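Local coordinates for protein uridylate-specific endoribonuclease nsp11 (Prrsv 16244b, PDB 5EYI) that probably degrades viral polyuridine-containing RNA as a uridylate-specific endoribonuclease, thereby keeping double-stranded RNA sensors of the host cell from being activated, at residues P49-S55 with Y88-K94; L100-S106 with M203-F207; R109-R115 with H146-S150. The protein carries 1 engineered substitution. All blocks are in the same frame, centred on the assembly; numbering follows the deposited sequence.

Interaction 1: residues P49-S55 with Y88-K94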
loop_
_atom_site.group_PDB
_atom_site.type_symbol
_atom_site.label_atom_id
_atom_site.label_comp_id
_atom_site.label_asym_id
_atom_site.label_seq_id
_atom_site.Cartn_x
_atom_site.Cartn_y
_atom_site.Cartn_z
ATOM N N PRO A 49 -30.727 24.557 5.637
ATOM C CA PRO A 49 -30.950 23.220 5.073
ATOM C C PRO A 49 -29.700 22.407 4.783
ATOM O O PRO A 49 -29.778 21.185 4.761
ATOM C CB PRO A 49 -31.728 23.502 3.779
ATOM C CG PRO A 49 -31.354 24.891 3.408
ATOM C CD PRO A 49 -31.127 25.622 4.696
ATOM N N ASP A 50 -28.573 23.064 4.533
ATOM C CA ASP A 50 -27.297 22.368 4.382
ATOM C C ASP A 50 -26.484 22.689 5.621
ATOM O O ASP A 50 -25.997 23.804 5.789
ATOM C CB ASP A 50 -26.604 22.798 3.094
ATOM C CG ASP A 50 -27.495 22.595 1.881
ATOM O OD1 ASP A 50 -27.708 21.432 1.491
ATOM O OD2 ASP A 50 -28.018 23.591 1.338
ATOM N N ARG A 51 -26.402 21.725 6.528
ATOM C CA ARG A 51 -25.750 21.953 7.799
ATOM C C ARG A 51 -25.134 20.688 8.345
ATOM O O ARG A 51 -25.646 19.592 8.131
ATOM C CB ARG A 51 -26.730 22.559 8.816
ATOM C CG ARG A 51 -27.929 21.687 9.141
ATOM C CD ARG A 51 -28.833 22.331 10.187
ATOM N NE ARG A 51 -29.884 21.409 10.609
ATOM C CZ ARG A 51 -30.952 21.059 9.891
ATOM N NH1 ARG A 51 -31.165 21.547 8.668
ATOM N NH2 ARG A 51 -31.831 20.203 10.409
ATOM N N LEU A 52 -24.026 20.860 9.049
ATOM C CA LEU A 52 -23.322 19.766 9.688
ATOM C C LEU A 52 -23.440 20.058 11.165
ATOM O O LEU A 52 -22.794 20.982 11.655
ATOM C CB LEU A 52 -21.856 19.737 9.243
ATOM C CG LEU A 52 -20.999 18.610 9.823
ATOM C CD1 LEU A 52 -21.534 17.252 9.380
ATOM C CD2 LEU A 52 -19.539 18.796 9.425
ATOM N N VAL A 53 -24.297 19.313 11.864
ATOM C CA VAL A 53 -24.563 19.602 13.268
ATOM C C VAL A 53 -23.651 18.735 14.122
ATOM O O VAL A 53 -23.651 17.517 13.978
ATOM C CB VAL A 53 -26.040 19.363 13.669
ATOM C CG1 VAL A 53 -26.243 19.697 15.147
ATOM C CG2 VAL A 53 -26.981 20.211 12.814
ATOM N N ALA A 54 -22.877 19.385 14.990
ATOM C CA ALA A 54 -22.063 18.721 16.004
ATOM C C ALA A 54 -22.810 18.736 17.336
ATOM O O ALA A 54 -23.198 19.802 17.826
ATOM C CB ALA A 54 -20.743 19.445 16.157
ATOM N N SER A 55 -23.010 17.571 17.928
ATOM C CA SER A 55 -23.806 17.479 19.148
ATOM C C SER A 55 -23.207 16.489 20.115
ATOM O O SER A 55 -22.553 15.520 19.721
ATOM C CB SER A 55 -25.241 17.065 18.818
ATOM O OG SER A 55 -25.277 15.798 18.182
ATOM N N TYR A 88 -21.098 13.823 18.211
ATOM C CA TYR A 88 -21.863 13.253 17.099
ATOM C C TYR A 88 -21.898 14.263 15.971
ATOM O O TYR A 88 -21.918 15.457 16.222
ATOM C CB TYR A 88 -23.302 12.931 17.517
ATOM C CG TYR A 88 -23.387 11.726 18.411
ATOM C CD1 TYR A 88 -23.216 11.850 19.783
ATOM C CD2 TYR A 88 -23.609 10.457 17.883
ATOM C CE1 TYR A 88 -23.266 10.751 20.603
ATOM C CE2 TYR A 88 -23.658 9.349 18.702
ATOM C CZ TYR A 88 -23.484 9.506 20.061
ATOM O OH TYR A 88 -23.526 8.409 20.876
ATOM N N LEU A 89 -21.908 13.769 14.735
ATOM C CA LEU A 89 -22.107 14.609 13.558
ATOM C C LEU A 89 -23.353 14.177 12.814
ATOM O O LEU A 89 -23.570 12.987 12.590
ATOM C CB LEU A 89 -20.908 14.534 12.606
ATOM C CG LEU A 89 -19.649 15.305 12.998
ATOM C CD1 LEU A 89 -18.625 15.174 11.879
ATOM C CD2 LEU A 89 -19.921 16.763 13.310
ATOM N N THR A 90 -24.161 15.154 12.422
ATOM C CA THR A 90 -25.316 14.896 11.587
ATOM C C THR A 90 -25.278 15.859 10.406
ATOM O O THR A 90 -25.226 17.061 10.593
ATOM C CB THR A 90 -26.628 15.047 12.383
ATOM O OG1 THR A 90 -26.488 14.399 13.654
ATOM C CG2 THR A 90 -27.787 14.403 11.628
ATOM N N LYS A 91 -25.287 15.313 9.198
ATOM C CA LYS A 91 -25.180 16.106 7.983
ATOM C C LYS A 91 -26.535 16.208 7.298
ATOM O O LYS A 91 -27.125 15.194 6.927
ATOM C CB LYS A 91 -24.172 15.462 7.035
ATOM C CG LYS A 91 -24.048 16.133 5.680
ATOM C CD LYS A 91 -22.796 15.654 4.972
ATOM C CE LYS A 91 -22.771 16.064 3.510
ATOM N NZ LYS A 91 -21.416 15.819 2.936
ATOM N N PHE A 92 -27.013 17.430 7.118
ATOM C CA PHE A 92 -28.240 17.669 6.377
ATOM C C PHE A 92 -27.893 18.290 5.049
ATOM O O PHE A 92 -27.157 19.267 5.021
ATOM C CB PHE A 92 -29.143 18.616 7.147
ATOM C CG PHE A 92 -29.665 18.033 8.421
ATOM C CD1 PHE A 92 -30.895 17.379 8.447
ATOM C CD2 PHE A 92 -28.929 18.127 9.592
ATOM C CE1 PHE A 92 -31.380 16.832 9.629
ATOM C CE2 PHE A 92 -29.409 17.586 10.774
ATOM C CZ PHE A 92 -30.638 16.944 10.796
ATOM N N VAL A 93 -28.399 17.713 3.958
ATOM C CA VAL A 93 -28.342 18.362 2.647
ATOM C C VAL A 93 -29.787 18.575 2.175
ATOM O O VAL A 93 -30.591 17.644 2.177
ATOM C CB VAL A 93 -27.446 17.607 1.615
ATOM C CG1 VAL A 93 -26.188 17.063 2.285
ATOM C CG2 VAL A 93 -28.189 16.497 0.881
ATOM N N LYS A 94 -30.107 19.817 1.820
ATOM C CA LYS A 94 -31.462 20.237 1.448
ATOM C C LYS A 94 -32.521 19.844 2.485
ATOM O O LYS A 94 -33.609 19.386 2.136
ATOM C CB LYS A 94 -31.820 19.720 0.047
ATOM C CG LYS A 94 -30.985 20.356 -1.061
ATOM C CD LYS A 94 -31.743 20.421 -2.383
ATOM C CE LYS A 94 -30.990 21.227 -3.429
ATOM N NZ LYS A 94 -29.656 20.642 -3.731
HETATM O O HOH W 1 -25.127 15.718 15.427
#
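The guanidinium of R51 lies flat on one face of the F92 ring, the two planes 12° apart and R51 CZ 3.7 Å from the ring centroid, a stacked cation-pi pair in which NH2 sits over the ring centre. P49 CA lies at the edge of the guanidinium, in its plane. In the plane of the ring, R51 O comes to the edge of F92, and S55 O does the same at the Y88 ring. R51 reaches its place because CG stands between backbone N and carbonyl carbon (chi1 61°) and the chain then runs extended to NE. N44 OD1 and the carbonyl of W48 bind NH2 and NH1, which fixes the rotation of the group. On the other side of the strands the short side chain of alanine lets L89 CD2 come down close to the strand (A54 CB to L89 CD2 4.0 Å). One water donates to V53 O and S55 OG and also bonds T90 OG1; the two hydroxyls have further partners in R57 O and S63 OG. Past the last pair, D50 OD1 accepts from K94 N at 2.9 Å, approached from above the carboxylate plane. Six backbone bonds, two each at R51-F92, V53-T90 and S55-Y88, make this an antiparallel pairing within the mixed sheet of the N-terminal domain.

Interaction 2: residues L100-S106 with M203-F207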
loop_
_atom_site.group_PDB
_atom_site.type_symbol
_atom_site.label_atom_id
_atom_site.label_comp_id
_atom_site.label_asym_id
_atom_site.label_seq_id
_atom_site.Cartn_x
_atom_site.Cartn_y
_atom_site.Cartn_z
ATOM N N LEU A 100 -23.719 9.252 6.887
ATOM C CA LEU A 100 -22.290 9.557 6.825
ATOM C C LEU A 100 -21.507 8.257 6.715
ATOM O O LEU A 100 -21.909 7.255 7.300
ATOM C CB LEU A 100 -21.836 10.338 8.062
ATOM C CG LEU A 100 -22.162 11.832 8.077
ATOM C CD1 LEU A 100 -21.955 12.393 9.477
ATOM C CD2 LEU A 100 -21.308 12.598 7.071
ATOM N N PRO A 101 -20.387 8.265 5.970
ATOM C CA PRO A 101 -19.570 7.061 5.859
ATOM C C PRO A 101 -18.736 6.784 7.111
ATOM O O PRO A 101 -18.664 7.612 8.020
ATOM C CB PRO A 101 -18.665 7.362 4.660
ATOM C CG PRO A 101 -18.540 8.841 4.655
ATOM C CD PRO A 101 -19.862 9.360 5.132
ATOM N N GLU A 102 -18.123 5.609 7.137
ATOM C CA GLU A 102 -17.247 5.201 8.230
ATOM C C GLU A 102 -15.887 5.856 8.026
ATOM O O GLU A 102 -15.420 5.976 6.892
ATOM C CB GLU A 102 -17.064 3.678 8.243
ATOM C CG GLU A 102 -18.344 2.853 8.384
ATOM C CD GLU A 102 -18.841 2.707 9.814
ATOM O OE1 GLU A 102 -20.063 2.488 9.991
ATOM O OE2 GLU A 102 -18.028 2.790 10.762
ATOM N N THR A 103 -15.255 6.272 9.118
ATOM C CA THR A 103 -13.924 6.886 9.054
ATOM C C THR A 103 -13.153 6.681 10.347
ATOM O O THR A 103 -13.753 6.489 11.395
ATOM C CB THR A 103 -14.011 8.411 8.745
ATOM O OG1 THR A 103 -12.696 8.951 8.569
ATOM C CG2 THR A 103 -14.701 9.172 9.855
ATOM N N VAL A 104 -11.825 6.718 10.261
ATOM C CA VAL A 104 -11.001 6.902 11.452
ATOM C C VAL A 104 -10.816 8.404 11.669
ATOM O O VAL A 104 -11.042 9.213 10.755
ATOM C CB VAL A 104 -9.651 6.123 11.411
ATOM C CG1 VAL A 104 -9.902 4.650 11.125
ATOM C CG2 VAL A 104 -8.677 6.672 10.389
ATOM N N PHE A 105 -10.414 8.766 12.884
ATOM C CA PHE A 105 -10.324 10.167 13.281
ATOM C C PHE A 105 -8.937 10.535 13.768
ATOM O O PHE A 105 -8.276 9.752 14.438
ATOM C CB PHE A 105 -11.375 10.472 14.353
ATOM C CG PHE A 105 -12.776 10.528 13.813
ATOM C CD1 PHE A 105 -13.230 11.667 13.169
ATOM C CD2 PHE A 105 -13.628 9.439 13.925
ATOM C CE1 PHE A 105 -14.512 11.722 12.649
ATOM C CE2 PHE A 105 -14.910 9.487 13.404
ATOM C CZ PHE A 105 -15.355 10.629 12.771
ATOM N N SER A 106 -8.497 11.736 13.425
ATOM C CA SER A 106 -7.322 12.335 14.044
ATOM C C SER A 106 -7.638 12.623 15.504
ATOM O O SER A 106 -8.780 12.923 15.856
ATOM C CB SER A 106 -6.938 13.632 13.340
ATOM O OG SER A 106 -6.463 13.372 12.039
ATOM N N MET A 203 -9.476 3.867 2.624
ATOM C CA MET A 203 -10.272 4.176 3.814
ATOM C C MET A 203 -10.432 5.677 3.955
ATOM O O MET A 203 -9.973 6.448 3.111
ATOM C CB MET A 203 -9.643 3.548 5.078
ATOM C CG MET A 203 -8.229 4.012 5.392
ATOM S SD MET A 203 -7.412 3.006 6.656
ATOM C CE MET A 203 -8.266 3.610 8.097
ATOM N N MET A 204 -11.127 6.086 5.002
ATOM C CA MET A 204 -11.300 7.487 5.298
ATOM C C MET A 204 -10.618 7.838 6.613
ATOM O O MET A 204 -10.605 7.035 7.559
ATOM C CB MET A 204 -12.784 7.849 5.316
ATOM C CG MET A 204 -13.366 8.041 3.919
ATOM S SD MET A 204 -15.061 8.613 4.022
ATOM C CE MET A 204 -15.177 9.667 2.579
ATOM N N LEU A 205 -10.028 9.036 6.626
ATOM C CA LEU A 205 -9.440 9.652 7.810
ATOM C C LEU A 205 -10.020 11.050 7.895
ATOM O O LEU A 205 -9.843 11.845 6.963
ATOM C CB LEU A 205 -7.922 9.705 7.682
ATOM C CG LEU A 205 -7.116 10.526 8.687
ATOM C CD1 LEU A 205 -7.492 10.230 10.131
ATOM C CD2 LEU A 205 -5.640 10.250 8.471
ATOM N N ASP A 206 -10.739 11.336 8.986
ATOM C CA ASP A 206 -11.481 12.602 9.144
ATOM C C ASP A 206 -12.432 12.850 7.960
ATOM O O ASP A 206 -12.578 13.976 7.508
ATOM C CB ASP A 206 -10.509 13.796 9.314
ATOM C CG ASP A 206 -9.583 13.644 10.511
ATOM O OD1 ASP A 206 -10.016 13.075 11.536
ATOM O OD2 ASP A 206 -8.425 14.120 10.446
ATOM N N PHE A 207 -13.059 11.783 7.467
ATOM C CA PHE A 207 -13.915 11.805 6.265
ATOM C C PHE A 207 -13.224 12.173 4.940
ATOM O O PHE A 207 -13.895 12.521 3.985
ATOM C CB PHE A 207 -15.149 12.701 6.473
ATOM C CG PHE A 207 -15.988 12.311 7.659
ATOM C CD1 PHE A 207 -16.815 11.191 7.602
ATOM C CD2 PHE A 207 -15.964 13.068 8.825
ATOM C CE1 PHE A 207 -17.600 10.833 8.684
ATOM C CE2 PHE A 207 -16.748 12.712 9.915
ATOM C CZ PHE A 207 -17.571 11.592 9.842
HETATM O O HOH W 2 -12.909 4.405 6.269
HETATM O O HOH W 3 -10.630 14.327 14.107
#
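Hydrogen bonds dominate the meeting of D206 with S106: the carboxylate takes S106 N on OD1 at 2.8 Å and S106 OG on OD2 at 2.6 Å, both on its syn side. A short-chained aspartate can thus grip the backbone and hydroxyl of one serine, and S161 OG is a further partner of OD2. T103 OG1, placed anti to its own backbone N (chi1 -175°), accepts from F207 N at 3.1 Å and donates to V104 O, which also takes D206 N at 2.8 Å. With V104 N to M204 O, the backbones form a single bridge at V104 and L205.

Aromatic contacts come next. The methyl CG2 of T103 stands over one face of F207, 3.6 Å from the centroid, a CH-pi contact, and the edge of F105 points toward the face of F207 in an offset edge-to-face pair with planes at 82°. Among the apolar side chains, P101 CG touches M204 SD at 3.5 Å, and the long unbranched chain of M203 bends at its third torsion and brings CE against V104 CG1 at 3.6 Å.

The loop after strand 96-98 is thereby fastened to the end of strand 198-205, with F207 lying against V11 of helix 9-14 and L89 of strand 85-93.

Interaction 3: residues R109-R115 with H146-S150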
loop_
_atom_site.group_PDB
_atom_site.type_symbol
_atom_site.label_atom_id
_atom_site.label_comp_id
_atom_site.label_asym_id
_atom_site.label_seq_id
_atom_site.Cartn_x
_atom_site.Cartn_y
_atom_site.Cartn_z
ATOM N N ARG A 109 -3.808 15.539 18.600
ATOM C CA ARG A 109 -2.430 15.666 19.099
ATOM C C ARG A 109 -1.602 16.671 18.308
ATOM O O ARG A 109 -0.797 17.420 18.892
ATOM C CB ARG A 109 -1.729 14.313 19.114
ATOM C CG ARG A 109 -2.077 13.518 20.351
ATOM C CD ARG A 109 -1.385 12.184 20.360
ATOM N NE ARG A 109 -1.993 11.241 19.437
ATOM C CZ ARG A 109 -1.656 9.957 19.349
ATOM N NH1 ARG A 109 -0.720 9.456 20.159
ATOM N NH2 ARG A 109 -2.269 9.173 18.467
ATOM N N ILE A 110 -1.791 16.680 16.993
ATOM C CA ILE A 110 -1.129 17.678 16.150
ATOM C C ILE A 110 -1.524 19.109 16.575
ATOM O O ILE A 110 -0.661 19.956 16.754
ATOM C CB ILE A 110 -1.394 17.417 14.647
ATOM C CG1 ILE A 110 -0.596 16.190 14.191
ATOM C CG2 ILE A 110 -0.999 18.615 13.791
ATOM C CD1 ILE A 110 -1.136 15.542 12.935
ATOM N N GLU A 111 -2.815 19.354 16.789
ATOM C CA GLU A 111 -3.291 20.713 17.061
ATOM C C GLU A 111 -2.785 21.234 18.404
ATOM O O GLU A 111 -2.428 22.403 18.497
ATOM C CB GLU A 111 -4.815 20.824 16.970
ATOM C CG GLU A 111 -5.367 20.812 15.542
ATOM C CD GLU A 111 -5.402 19.423 14.913
ATOM O OE1 GLU A 111 -5.051 18.426 15.590
ATOM O OE2 GLU A 111 -5.775 19.331 13.725
ATOM N N VAL A 112 -2.730 20.381 19.427
ATOM C CA VAL A 112 -2.178 20.799 20.733
ATOM C C VAL A 112 -0.680 20.567 20.877
ATOM O O VAL A 112 -0.114 20.976 21.877
ATOM C CB VAL A 112 -2.919 20.175 21.942
ATOM C CG1 VAL A 112 -4.408 20.417 21.821
ATOM C CG2 VAL A 112 -2.637 18.694 22.101
ATOM N N ASP A 113 -0.056 19.927 19.886
ATOM C CA ASP A 113 1.366 19.567 19.900
ATOM C C ASP A 113 1.732 18.586 21.017
ATOM O O ASP A 113 2.817 18.663 21.600
ATOM C CB ASP A 113 2.265 20.820 19.950
ATOM C CG ASP A 113 3.675 20.555 19.438
ATOM O OD1 ASP A 113 3.860 19.697 18.553
ATOM O OD2 ASP A 113 4.606 21.210 19.928
ATOM N N CYS A 114 0.827 17.656 21.305
ATOM C CA CYS A 114 1.131 16.566 22.215
ATOM C C CYS A 114 1.689 15.407 21.406
ATOM O O CYS A 114 0.993 14.862 20.552
ATOM C CB CYS A 114 -0.110 16.109 22.962
ATOM S SG CYS A 114 0.243 14.736 24.084
ATOM N N ARG A 115 2.934 15.024 21.684
ATOM C CA ARG A 115 3.605 13.959 20.931
ATOM C C ARG A 115 3.785 12.676 21.736
ATOM O O ARG A 115 4.693 11.895 21.472
ATOM C CB ARG A 115 4.934 14.481 20.414
ATOM C CG ARG A 115 4.751 15.817 19.721
ATOM C CD ARG A 115 5.919 16.180 18.857
ATOM N NE ARG A 115 5.684 17.453 18.195
ATOM C CZ ARG A 115 6.416 17.930 17.196
ATOM N NH1 ARG A 115 7.451 17.240 16.705
ATOM N NH2 ARG A 115 6.111 19.112 16.676
ATOM N N HIS A 146 6.238 8.275 10.407
ATOM C CA HIS A 146 4.895 8.551 9.906
ATOM C C HIS A 146 3.848 8.819 10.987
ATOM O O HIS A 146 2.661 8.878 10.689
ATOM C CB HIS A 146 4.462 7.428 8.978
ATOM C CG HIS A 146 5.308 7.311 7.745
ATOM N ND1 HIS A 146 6.151 6.247 7.529
ATOM C CD2 HIS A 146 5.438 8.115 6.665
ATOM C CE1 HIS A 146 6.760 6.396 6.366
ATOM N NE2 HIS A 146 6.348 7.524 5.823
ATOM N N HIS A 147 4.281 9.031 12.227
ATOM C CA HIS A 147 3.352 9.293 13.313
ATOM C C HIS A 147 3.801 10.487 14.144
ATOM O O HIS A 147 4.983 10.813 14.199
ATOM C CB HIS A 147 3.185 8.054 14.196
ATOM C CG HIS A 147 1.918 8.056 14.988
ATOM N ND1 HIS A 147 1.895 8.107 16.363
ATOM C CD2 HIS A 147 0.624 8.045 14.593
ATOM C CE1 HIS A 147 0.644 8.115 16.786
ATOM N NE2 HIS A 147 -0.150 8.080 15.731
ATOM N N VAL A 148 2.830 11.126 14.788
ATOM C CA VAL A 148 3.069 12.280 15.642
ATOM C C VAL A 148 3.989 11.955 16.827
ATOM O O VAL A 148 4.594 12.856 17.402
ATOM C CB VAL A 148 1.732 12.863 16.160
ATOM C CG1 VAL A 148 1.112 11.954 17.218
ATOM C CG2 VAL A 148 1.923 14.284 16.684
ATOM N N THR A 149 4.070 10.676 17.177
ATOM C CA THR A 149 4.966 10.171 18.210
ATOM C C THR A 149 6.362 9.757 17.683
ATOM O O THR A 149 7.225 9.368 18.481
ATOM C CB THR A 149 4.319 8.959 18.928
ATOM O OG1 THR A 149 4.061 7.902 17.990
ATOM C CG2 THR A 149 3.003 9.364 19.594
ATOM N N SER A 150 6.596 9.860 16.372
ATOM C CA SER A 150 7.844 9.384 15.767
ATOM C C SER A 150 9.049 10.248 16.128
ATOM O O SER A 150 8.926 11.369 16.622
ATOM C CB SER A 150 7.732 9.306 14.239
ATOM O OG SER A 150 6.680 8.449 13.833
HETATM O O HOH W 4 7.563 11.550 20.969
#
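V148 fits between the side chains of R109 and I110, which belong to a short helix closed by a Schellman motif, while V148 itself lies in a type I turn from H147 to S150. Its CG1 stands over one face of the R109 guanidinium, 3.9 Å from NE, and CG2 reaches I110 CG1 at 4.0 Å. This split of the two methyls follows from chi1 of 73°, which sets CG1 between backbone N and carbonyl carbon and CG2 anti to the N; a branched valine can thus serve an arginine and an isoleucine at once. R109 NH2 also approaches the edge of the H147 ring, 3.5 Å from CE1, with the two planes 76° apart, and T149 CG2 lies near NH1.

Further out, R109 is held by a salt bridge to E122 and by the carbonyl of D182, while H147 NE2 bonds V183 O. H146, a predicted active-site residue beside this turn, bonds E195 of the second subunit through NE2. The positive-phi D113 ends the helix, with C114 N bound to R109 O. R115, whose CB packs on V148 O, forms a side-on salt bridge with D113, NE and NH2 both donating to OD1, which lies only 2° from the guanidinium plane and 2.9 Å from NE.

From the N terminus, the chain first closes a loop of 32 residues at interaction 1, where strand 51-55 pairs with strand 85-93 in the N-terminal domain. After strand 96-98 it enters residues 100-106, which open interaction 2; this contact closes only at 203-207, 96 residues later. Nested inside that long loop is interaction 3, joining the helix at 109-112 with the turn after strand 141-143. Interactions 1 and 2 follow in series, yet they touch: L89 and K91 pack against L100, so the N-terminal sheet meets the NendoU domain here. Interaction 3 lies wholly within the NendoU range, about 29 Å from interaction 1, centre to centre.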